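Local coordinates for protein heterodimeric restriction endonuclease R.BspD6I small subunit (Bacillus sp., PDB 2P14) that probably cuts DNA as the catalytic subunit of a heterodimeric type IIS restriction endonuclease whose other subunit is a site-specific nickase, at residues 59-73 / 89-103. Sequence-based numbering, arbitrary orientation.
With SO4 (sulfate ion), chain C.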
ATOM      1  N   GLU A  59       2.071   3.038 -10.964  1.00 12.78           N
ATOM      2  CA  GLU A  59       1.764   2.991  -9.523  1.00 12.61           C
ATOM      3  C   GLU A  59       2.201   4.227  -8.734  1.00 11.91           C
ATOM      4  O   GLU A  59       3.185   4.906  -9.070  1.00 12.45           O
ATOM      5  CB  GLU A  59       2.399   1.733  -8.903  1.00 13.13           C
ATOM      6  CG  GLU A  59       3.914   1.645  -9.071  1.00 13.25           C
ATOM      7  CD  GLU A  59       4.380   0.993 -10.409  1.00 16.21           C
ATOM      8  OE1 GLU A  59       3.540   0.757 -11.320  1.00 14.90           O
ATOM      9  OE2 GLU A  59       5.608   0.747 -10.524  1.00 16.23           O
ATOM     10  N   ASP A  60       1.476   4.504  -7.649  1.00 11.14           N
ATOM     11  CA  ASP A  60       1.796   5.690  -6.837  1.00 11.48           C
ATOM     12  C   ASP A  60       3.221   5.698  -6.283  1.00 11.79           C
ATOM     13  O   ASP A  60       3.894   6.730  -6.295  1.00 12.90           O
ATOM     14  CB  ASP A  60       0.823   5.841  -5.654  1.00 11.89           C
ATOM     15  CG  ASP A  60      -0.612   6.103  -6.091  1.00 14.05           C
ATOM     16  OD1 ASP A  60      -0.856   6.469  -7.244  1.00 16.63           O
ATOM     17  OD2 ASP A  60      -1.531   5.921  -5.261  1.00 14.72           O
ATOM     18  N   ILE A  61       3.679   4.538  -5.802  1.00 12.14           N
ATOM     19  CA  ILE A  61       5.017   4.382  -5.218  1.00 12.24           C
ATOM     20  C   ILE A  61       5.478   2.979  -5.549  1.00 12.52           C
ATOM     21  O   ILE A  61       4.686   2.042  -5.492  1.00 12.62           O
ATOM     22  CB  ILE A  61       5.033   4.535  -3.669  1.00 12.68           C
ATOM     23  CG1 ILE A  61       4.377   5.850  -3.249  1.00 12.68           C
ATOM     24  CG2 ILE A  61       6.459   4.478  -3.108  1.00 14.52           C
ATOM     25  CD1 ILE A  61       3.800   5.790  -1.823  1.00 12.09           C
ATOM     26  N   LEU A  62       6.745   2.858  -5.927  1.00 10.81           N
ATOM     27  CA  LEU A  62       7.354   1.529  -6.077  1.00 11.06           C
ATOM     28  C   LEU A  62       8.526   1.460  -5.120  1.00 11.91           C
ATOM     29  O   LEU A  62       9.349   2.374  -5.089  1.00 12.62           O
ATOM     30  CB  LEU A  62       7.873   1.300  -7.504  1.00 11.54           C
ATOM     31  CG  LEU A  62       8.707   0.046  -7.741  1.00 12.10           C
ATOM     32  CD1 LEU A  62       7.826  -1.237  -7.587  1.00 12.66           C
ATOM     33  CD2 LEU A  62       9.363   0.160  -9.145  1.00 12.32           C
ATOM     34  N   VAL A  63       8.594   0.374  -4.332  1.00 12.68           N
ATOM     35  CA  VAL A  63       9.814   0.118  -3.549  1.00 12.48           C
ATOM     36  C   VAL A  63      10.383  -1.246  -3.993  1.00 12.80           C
ATOM     37  O   VAL A  63       9.672  -2.268  -3.994  1.00 12.94           O
ATOM     38  CB  VAL A  63       9.566   0.180  -2.017  1.00 13.18           C
ATOM     39  CG1 VAL A  63       8.648  -0.910  -1.574  1.00 14.40           C
ATOM     40  CG2 VAL A  63      10.873   0.129  -1.220  1.00 13.64           C
ATOM     41  N   GLU A  64      11.646  -1.226  -4.431  1.00 13.12           N
ATOM     42  CA  GLU A  64      12.289  -2.458  -4.860  1.00 13.19           C
ATOM     43  C   GLU A  64      13.295  -2.885  -3.818  1.00 13.87           C
ATOM     44  O   GLU A  64      14.230  -2.171  -3.524  1.00 14.90           O
ATOM     45  CB  GLU A  64      12.972  -2.257  -6.214  1.00 13.91           C
ATOM     46  CG  GLU A  64      11.960  -1.986  -7.302  1.00 14.41           C
ATOM     47  CD  GLU A  64      12.574  -1.881  -8.694  1.00 16.47           C
ATOM     48  OE1 GLU A  64      13.684  -1.278  -8.813  1.00 19.86           O
ATOM     49  OE2 GLU A  64      11.930  -2.360  -9.641  1.00 17.66           O
ATOM     50  N   TYR A  65      13.071  -4.050  -3.223  1.00 14.26           N
ATOM     51  CA  TYR A  65      14.027  -4.610  -2.288  1.00 14.63           C
ATOM     52  C   TYR A  65      14.817  -5.677  -3.027  1.00 15.99           C
ATOM     53  O   TYR A  65      14.548  -5.991  -4.182  1.00 15.96           O
ATOM     54  CB  TYR A  65      13.304  -5.243  -1.125  1.00 13.62           C
ATOM     55  CG  TYR A  65      12.500  -4.256  -0.316  1.00 12.07           C
ATOM     56  CD1 TYR A  65      13.144  -3.305   0.501  1.00 12.38           C
ATOM     57  CD2 TYR A  65      11.102  -4.276  -0.355  1.00 13.70           C
ATOM     58  CE1 TYR A  65      12.420  -2.392   1.256  1.00 13.94           C
ATOM     59  CE2 TYR A  65      10.353  -3.367   0.403  1.00 14.74           C
ATOM     60  CZ  TYR A  65      11.018  -2.414   1.206  1.00 13.25           C
ATOM     61  OH  TYR A  65      10.253  -1.529   1.957  1.00 13.84           O
ATOM     62  N   GLU A  66      15.765  -6.285  -2.329  1.00 17.12           N
ATOM     63  CA  GLU A  66      16.595  -7.275  -2.979  1.00 19.10           C
ATOM     64  C   GLU A  66      15.822  -8.428  -3.633  1.00 18.61           C
ATOM     65  O   GLU A  66      16.086  -8.769  -4.789  1.00 19.82           O
ATOM     66  CB  GLU A  66      17.560  -7.820  -1.931  1.00 19.56           C
ATOM     67  CG  GLU A  66      18.628  -8.702  -2.476  1.00 23.20           C
ATOM     68  CD  GLU A  66      19.780  -8.675  -1.554  1.00 29.14           C
ATOM     69  OE1 GLU A  66      20.491  -7.625  -1.570  1.00 30.76           O
ATOM     70  OE2 GLU A  66      19.930  -9.676  -0.801  1.00 30.49           O
ATOM     71  N   HIS A  67      14.882  -9.006  -2.906  1.00 18.28           N
ATOM     72  CA  HIS A  67      14.269 -10.225  -3.436  1.00 18.63           C
ATOM     73  C   HIS A  67      12.836 -10.046  -3.912  1.00 17.64           C
ATOM     74  O   HIS A  67      12.218 -10.986  -4.405  1.00 18.32           O
ATOM     75  CB  HIS A  67      14.378 -11.345  -2.418  1.00 19.24           C
ATOM     76  CG  HIS A  67      15.791 -11.724  -2.120  1.00 21.15           C
ATOM     77  ND1 HIS A  67      16.599 -12.337  -3.050  1.00 25.31           N
ATOM     78  CD2 HIS A  67      16.557 -11.527  -1.021  1.00 24.43           C
ATOM     79  CE1 HIS A  67      17.801 -12.522  -2.530  1.00 24.55           C
ATOM     80  NE2 HIS A  67      17.796 -12.055  -1.296  1.00 25.58           N
ATOM     81  N   PHE A  68      12.305  -8.827  -3.775  1.00 14.90           N
ATOM     82  CA  PHE A  68      10.902  -8.610  -4.134  1.00 14.40           C
ATOM     83  C   PHE A  68      10.639  -7.130  -4.150  1.00 13.21           C
ATOM     84  O   PHE A  68      11.450  -6.351  -3.621  1.00 13.15           O
ATOM     85  CB  PHE A  68       9.946  -9.282  -3.132  1.00 14.10           C
ATOM     86  CG  PHE A  68       9.862  -8.581  -1.795  1.00 13.24           C
ATOM     87  CD1 PHE A  68       8.731  -7.836  -1.437  1.00 14.02           C
ATOM     88  CD2 PHE A  68      10.922  -8.648  -0.883  1.00 11.36           C
ATOM     89  CE1 PHE A  68       8.653  -7.177  -0.187  1.00 13.30           C
ATOM     90  CE2 PHE A  68      10.856  -7.980   0.359  1.00 13.37           C
ATOM     91  CZ  PHE A  68       9.735  -7.248   0.712  1.00 13.31           C
ATOM     92  N   SER A  69       9.505  -6.764  -4.753  1.00 12.41           N
ATOM     93  CA  SER A  69       9.077  -5.371  -4.823  1.00 12.22           C
ATOM     94  C   SER A  69       7.681  -5.207  -4.218  1.00 13.03           C
ATOM     95  O   SER A  69       6.896  -6.166  -4.183  1.00 12.79           O
ATOM     96  CB  SER A  69       9.084  -4.918  -6.286  1.00 13.77           C
ATOM     97  OG  SER A  69      10.415  -5.023  -6.768  1.00 13.73           O
ATOM     98  N   ILE A  70       7.377  -3.979  -3.807  1.00 11.67           N
ATOM     99  CA  ILE A  70       6.022  -3.628  -3.392  1.00 12.14           C
ATOM    100  C   ILE A  70       5.591  -2.412  -4.175  1.00 11.15           C
ATOM    101  O   ILE A  70       6.317  -1.417  -4.212  1.00 12.03           O
ATOM    102  CB  ILE A  70       5.889  -3.284  -1.898  1.00 12.46           C
ATOM    103  CG1 ILE A  70       6.546  -4.342  -0.999  1.00 13.20           C
ATOM    104  CG2 ILE A  70       4.418  -3.141  -1.516  1.00 13.94           C
ATOM    105  CD1 ILE A  70       6.596  -3.901   0.468  1.00 14.30           C
ATOM    106  N   LEU A  71       4.459  -2.559  -4.854  1.00 10.30           N
ATOM    107  CA  LEU A  71       3.824  -1.402  -5.504  1.00 11.42           C
ATOM    108  C   LEU A  71       2.851  -0.895  -4.461  1.00 12.15           C
ATOM    109  O   LEU A  71       2.023  -1.647  -3.961  1.00 13.30           O
ATOM    110  CB  LEU A  71       3.068  -1.818  -6.750  1.00 11.04           C
ATOM    111  CG  LEU A  71       3.866  -2.102  -8.017  1.00 10.93           C
ATOM    112  CD1 LEU A  71       4.682  -3.387  -7.802  1.00 13.51           C
ATOM    113  CD2 LEU A  71       2.967  -2.265  -9.194  1.00 15.01           C
ATOM    114  N   ILE A  72       2.908   0.395  -4.139  1.00 12.52           N
ATOM    115  CA  ILE A  72       2.040   0.944  -3.124  1.00 13.35           C
ATOM    116  C   ILE A  72       1.058   1.908  -3.796  1.00 13.71           C
ATOM    117  O   ILE A  72       1.463   2.837  -4.534  1.00 13.74           O
ATOM    118  CB  ILE A  72       2.824   1.634  -2.007  1.00 14.31           C
ATOM    119  CG1 ILE A  72       3.810   0.639  -1.348  1.00 14.82           C
ATOM    120  CG2 ILE A  72       1.859   2.132  -0.958  1.00 16.13           C
ATOM    121  CD1 ILE A  72       5.209   1.111  -1.386  1.00 21.58           C
ATOM    122  N   GLU A  73      -0.227   1.628  -3.597  1.00 12.74           N
ATOM    123  CA  GLU A  73      -1.328   2.389  -4.201  1.00 12.88           C
ATOM    124  C   GLU A  73      -2.111   3.011  -3.051  1.00 13.45           C
ATOM    125  O   GLU A  73      -2.543   2.296  -2.182  1.00 13.52           O
ATOM    126  CB  GLU A  73      -2.226   1.483  -5.042  1.00 13.35           C
ATOM    127  CG  GLU A  73      -1.452   0.670  -6.081  1.00 15.37           C
ATOM    128  CD  GLU A  73      -1.073   1.425  -7.321  1.00 16.02           C
ATOM    129  OE1 GLU A  73      -1.051   2.691  -7.369  1.00 16.14           O
ATOM    130  OE2 GLU A  73      -0.754   0.731  -8.284  1.00 14.52           O
ATOM    131  N   SER A  89      -6.930   0.078 -12.152  1.00 17.29           N
ATOM    132  CA  SER A  89      -5.569   0.586 -12.179  1.00 17.07           C
ATOM    133  C   SER A  89      -4.660  -0.160 -11.182  1.00 16.41           C
ATOM    134  O   SER A  89      -3.502  -0.415 -11.508  1.00 16.75           O
ATOM    135  CB  SER A  89      -5.543   2.092 -11.974  1.00 18.23           C
ATOM    136  OG  SER A  89      -6.055   2.407 -10.713  1.00 20.25           O
ATOM    137  N   VAL A  90      -5.182  -0.529 -10.000  1.00 15.28           N
ATOM    138  CA  VAL A  90      -4.380  -1.321  -9.049  1.00 14.83           C
ATOM    139  C   VAL A  90      -3.951  -2.627  -9.698  1.00 15.34           C
ATOM    140  O   VAL A  90      -2.780  -3.016  -9.642  1.00 14.67           O
ATOM    141  CB  VAL A  90      -5.156  -1.588  -7.732  1.00 14.20           C
ATOM    142  CG1 VAL A  90      -4.507  -2.722  -6.905  1.00 15.10           C
ATOM    143  CG2 VAL A  90      -5.209  -0.294  -6.899  1.00 14.71           C
ATOM    144  N   VAL A  91      -4.893  -3.318 -10.321  1.00 14.85           N
ATOM    145  CA  VAL A  91      -4.555  -4.620 -10.894  1.00 15.67           C
ATOM    146  C   VAL A  91      -3.647  -4.456 -12.113  1.00 14.80           C
ATOM    147  O   VAL A  91      -2.672  -5.204 -12.279  1.00 15.00           O
ATOM    148  CB  VAL A  91      -5.836  -5.426 -11.209  1.00 16.51           C
ATOM    149  CG1 VAL A  91      -5.491  -6.685 -12.046  1.00 19.58           C
ATOM    150  CG2 VAL A  91      -6.522  -5.820  -9.884  1.00 16.43           C
ATOM    151  N   ARG A  92      -3.989  -3.495 -12.968  1.00 15.11           N
ATOM    152  CA  ARG A  92      -3.207  -3.250 -14.177  1.00 16.17           C
ATOM    153  C   ARG A  92      -1.750  -2.912 -13.848  1.00 15.29           C
ATOM    154  O   ARG A  92      -0.817  -3.378 -14.519  1.00 15.66           O
ATOM    155  CB  ARG A  92      -3.828  -2.120 -15.019  1.00 16.78           C
ATOM    156  CG  ARG A  92      -3.102  -1.832 -16.335  1.00 20.27           C
ATOM    157  CD  ARG A  92      -3.856  -0.793 -17.176  1.00 22.28           C
ATOM    158  NE  ARG A  92      -3.786   0.566 -16.632  1.00 32.47           N
ATOM    159  CZ  ARG A  92      -4.787   1.175 -15.989  1.00 34.68           C
ATOM    160  NH1 ARG A  92      -5.946   0.556 -15.803  1.00 36.36           N
ATOM    161  NH2 ARG A  92      -4.636   2.404 -15.533  1.00 36.68           N
ATOM    162  N   HIS A  93      -1.520  -2.062 -12.853  1.00 14.61           N
ATOM    163  CA  HIS A  93      -0.138  -1.716 -12.573  1.00 13.52           C
ATOM    164  C   HIS A  93       0.666  -2.941 -12.153  1.00 14.06           C
ATOM    165  O   HIS A  93       1.828  -3.096 -12.538  1.00 14.15           O
ATOM    166  CB  HIS A  93      -0.024  -0.661 -11.470  1.00 13.89           C
ATOM    167  CG  HIS A  93      -0.675   0.639 -11.802  1.00 14.59           C
ATOM    168  ND1 HIS A  93      -1.074   1.516 -10.815  1.00 13.26           N
ATOM    169  CD2 HIS A  93      -1.014   1.206 -12.987  1.00 15.52           C
ATOM    170  CE1 HIS A  93      -1.612   2.586 -11.381  1.00 16.31           C
ATOM    171  NE2 HIS A  93      -1.592   2.420 -12.695  1.00 15.23           N
ATOM    172  N   LEU A  94       0.037  -3.789 -11.343  1.00 13.81           N
ATOM    173  CA  LEU A  94       0.730  -4.980 -10.875  1.00 13.50           C
ATOM    174  C   LEU A  94       1.001  -5.938 -12.025  1.00 14.40           C
ATOM    175  O   LEU A  94       2.081  -6.505 -12.093  1.00 14.40           O
ATOM    176  CB  LEU A  94      -0.067  -5.666  -9.765  1.00 13.85           C
ATOM    177  CG  LEU A  94       0.646  -6.857  -9.063  1.00 12.44           C
ATOM    178  CD1 LEU A  94       2.030  -6.518  -8.545  1.00 14.31           C
ATOM    179  CD2 LEU A  94      -0.212  -7.306  -7.922  1.00 15.46           C
ATOM    180  N   GLN A  95      -0.001  -6.130 -12.872  1.00 14.69           N
ATOM    181  CA  GLN A  95       0.160  -7.013 -14.036  1.00 16.74           C
ATOM    182  C   GLN A  95       1.333  -6.546 -14.870  1.00 16.50           C
ATOM    183  O   GLN A  95       2.198  -7.330 -15.280  1.00 17.68           O
ATOM    184  CB  GLN A  95      -1.104  -6.989 -14.901  1.00 16.46           C
ATOM    185  CG  GLN A  95      -2.269  -7.767 -14.360  1.00 20.12           C
ATOM    186  CD  GLN A  95      -3.514  -7.620 -15.230  1.00 21.10           C
ATOM    187  OE1 GLN A  95      -3.683  -6.628 -15.953  1.00 25.98           O
ATOM    188  NE2 GLN A  95      -4.408  -8.592 -15.131  1.00 26.18           N
ATOM    189  N   GLU A  96       1.380  -5.245 -15.112  1.00 14.80           N
ATOM    190  CA  GLU A  96       2.462  -4.686 -15.910  1.00 16.01           C
ATOM    191  C   GLU A  96       3.826  -4.920 -15.283  1.00 15.79           C
ATOM    192  O   GLU A  96       4.786  -5.321 -15.949  1.00 16.12           O
ATOM    193  CB  GLU A  96       2.204  -3.201 -16.149  1.00 16.73           C
ATOM    194  CG  GLU A  96       1.083  -2.999 -17.160  1.00 21.98           C
ATOM    195  CD  GLU A  96       1.479  -3.386 -18.590  1.00 28.89           C
ATOM    196  OE1 GLU A  96       2.680  -3.303 -18.933  1.00 31.01           O
ATOM    197  OE2 GLU A  96       0.569  -3.751 -19.374  1.00 34.96           O
ATOM    198  N   TYR A  97       3.925  -4.652 -13.980  1.00 15.03           N
ATOM    199  CA  TYR A  97       5.202  -4.835 -13.316  1.00 14.61           C
ATOM    200  C   TYR A  97       5.607  -6.302 -13.350  1.00 14.65           C
ATOM    201  O   TYR A  97       6.804  -6.617 -13.508  1.00 15.47           O
ATOM    202  CB  TYR A  97       5.134  -4.347 -11.856  1.00 14.00           C
ATOM    203  CG  TYR A  97       6.492  -4.352 -11.194  1.00 14.75           C
ATOM    204  CD1 TYR A  97       7.369  -3.277 -11.343  1.00 15.23           C
ATOM    205  CD2 TYR A  97       6.924  -5.467 -10.457  1.00 16.21           C
ATOM    206  CE1 TYR A  97       8.628  -3.282 -10.750  1.00 13.49           C
ATOM    207  CE2 TYR A  97       8.160  -5.501  -9.864  1.00 13.32           C
ATOM    208  CZ  TYR A  97       9.023  -4.412 -10.006  1.00 13.52           C
ATOM    209  OH  TYR A  97      10.271  -4.431  -9.421  1.00 14.29           O
ATOM    210  N   LYS A  98       4.634  -7.187 -13.138  1.00 15.26           N
ATOM    211  CA  LYS A  98       4.931  -8.637 -13.060  1.00 16.44           C
ATOM    212  C   LYS A  98       5.449  -9.192 -14.387  1.00 17.07           C
ATOM    213  O   LYS A  98       6.056 -10.264 -14.402  1.00 16.56           O
ATOM    214  CB  LYS A  98       3.723  -9.421 -12.577  1.00 16.94           C
ATOM    215  CG  LYS A  98       3.352  -9.182 -11.122  1.00 20.96           C
ATOM    216  CD  LYS A  98       4.388  -9.694 -10.162  1.00 23.59           C
ATOM    217  CE  LYS A  98       4.502 -11.227 -10.144  1.00 24.91           C
ATOM    218  NZ  LYS A  98       3.370 -11.928  -9.475  1.00 24.29           N
ATOM    219  N   LYS A  99       5.233  -8.481 -15.485  1.00 15.88           N
ATOM    220  CA  LYS A  99       5.840  -8.883 -16.777  1.00 16.05           C
ATOM    221  C   LYS A  99       7.370  -9.012 -16.686  1.00 15.35           C
ATOM    222  O   LYS A  99       7.991  -9.738 -17.496  1.00 15.66           O
ATOM    223  CB  LYS A  99       5.489  -7.916 -17.896  1.00 16.40           C
ATOM    224  CG  LYS A  99       4.041  -8.014 -18.354  1.00 19.84           C
ATOM    225  CD  LYS A  99       3.728  -6.910 -19.354  1.00 24.39           C
ATOM    226  CE  LYS A  99       2.237  -6.687 -19.573  1.00 30.17           C
ATOM    227  NZ  LYS A  99       1.428  -7.939 -19.537  1.00 33.39           N
ATOM    228  N   LYS A 100       7.969  -8.341 -15.704  1.00 14.63           N
ATOM    229  CA  LYS A 100       9.430  -8.342 -15.503  1.00 14.57           C
ATOM    230  C   LYS A 100       9.929  -9.640 -14.885  1.00 14.10           C
ATOM    231  O   LYS A 100      11.123  -9.907 -14.889  1.00 14.11           O
ATOM    232  CB  LYS A 100       9.868  -7.165 -14.616  1.00 15.94           C
ATOM    233  CG  LYS A 100       9.484  -5.793 -15.154  1.00 15.64           C
ATOM    234  CD  LYS A 100       9.634  -4.724 -14.062  1.00 19.45           C
ATOM    235  CE  LYS A 100       9.300  -3.343 -14.571  1.00 22.21           C
ATOM    236  NZ  LYS A 100      10.374  -2.894 -15.494  1.00 26.26           N
ATOM    237  N   GLY A 101       9.018 -10.425 -14.323  1.00 14.06           N
ATOM    238  CA  GLY A 101       9.424 -11.698 -13.711  1.00 15.06           C
ATOM    239  C   GLY A 101       9.978 -11.577 -12.300  1.00 16.16           C
ATOM    240  O   GLY A 101      10.648 -12.489 -11.794  1.00 16.94           O
ATOM    241  N   ILE A 102       9.708 -10.445 -11.654  1.00 15.94           N
ATOM    242  CA  ILE A 102      10.228 -10.158 -10.311  1.00 15.76           C
ATOM    243  C   ILE A 102       9.101 -10.384  -9.316  1.00 15.31           C
ATOM    244  O   ILE A 102       7.941  -9.991  -9.548  1.00 16.39           O
ATOM    245  CB  ILE A 102      10.710  -8.687 -10.228  1.00 16.20           C
ATOM    246  CG1 ILE A 102      11.876  -8.465 -11.214  1.00 15.88           C
ATOM    247  CG2 ILE A 102      11.100  -8.305  -8.781  1.00 16.47           C
ATOM    248  CD1 ILE A 102      12.216  -7.010 -11.482  1.00 17.52           C
ATOM    249  N   GLU A 103       9.414 -11.036  -8.214  1.00 14.89           N
ATOM    250  CA  GLU A 103       8.400 -11.238  -7.178  1.00 14.18           C
ATOM    251  C   GLU A 103       7.891  -9.855  -6.697  1.00 12.67           C
ATOM    252  O   GLU A 103       8.703  -9.007  -6.299  1.00 13.67           O
ATOM    253  CB  GLU A 103       8.967 -12.070  -6.024  1.00 14.42           C
ATOM    254  CG  GLU A 103       7.910 -12.432  -5.001  1.00 15.32           C
ATOM    255  CD  GLU A 103       8.438 -13.192  -3.784  1.00 17.10           C
ATOM    256  OE1 GLU A 103       9.666 -13.385  -3.708  1.00 20.44           O
ATOM    257  OE2 GLU A 103       7.614 -13.545  -2.886  1.00 18.66           O
TER
HETATM  258  S   SO4 C 194      -3.548   5.345 -13.594  1.00 21.27           S
HETATM  259  O1  SO4 C 194      -3.055   4.150 -14.294  1.00 21.15           O
HETATM  260  O2  SO4 C 194      -5.018   5.325 -13.631  1.00 23.83           O
HETATM  261  O3  SO4 C 194      -3.023   6.544 -14.258  1.00 20.92           O
HETATM  262  O4  SO4 C 194      -3.080   5.296 -12.206  1.00 23.31           O
HETATM  263  O   HOH W   1       3.414  -1.005 -13.379  1.00 17.51           O
HETATM  264  O   HOH W   2      12.228 -11.553  -7.524  1.00 23.53           O
HETATM  265  O   HOH W   3      12.178 -13.538  -5.014  1.00 27.22           O
HETATM  266  O   HOH W   4      -0.709  -1.990  -8.188  1.00 14.28           O
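Strand 69-73 and helix 89-98 pack against each other within a beta-alpha-beta crossover that runs on into strand 104-110; the helix lies on the mixed sheet, consistent with the PD-(D/E)XK nuclease fold of the family. Their axes are 9.8 Å apart and nearly antiparallel, at 158°. At one end His93 meets Glu73. ND1 of His93 donates to Glu73 OE2 at 2.7 Å, on the syn side; OE2 lies in the ring plane, though the carboxylate itself is turned against the ring. The Glu73 chain bends at its second torsion (chi2 -79°), which swings the carboxylate across to the ring. Its OE1 accepts from Asp60 N, and a water links OE2 to Val90 O. Glu59 N lies over one face of the imidazole and Ser89 O over the other. NE2 of His93, at the far edge, donates to O1 of the sulfate (SO4 O1) at 2.8 Å; Arg92 adds a weak bond to that oxygen, and Gly57 N also binds the ion.

In the middle, Leu71 CD1 sits over a face of the Tyr97 ring, 4.3 Å from its centroid, a CH-pi contact. CG of Tyr97 is anti to the backbone N (chi1 -172°), and the ring reaches past Leu71 to the hairpin. There Tyr97 OH donates to Glu64 OE2 at 2.7 Å and lies 2.7 Å from Ser69 OG. Leu62 CD1 touches the ring at CE1. Beyond the helix, Ser69 N bonds to Glu103 O at 2.8 Å, where the chain enters strand 104-110.

The His93 ring joins a carboxylate to an anion through its two nitrogens. With an alanine at this position, Glu73 OE2 would probably lose its imidazole partner and the sulfate one of its donors. The sulfate, probably from the crystallisation liquor, is consistent with a site beside His93 that can hold an anion.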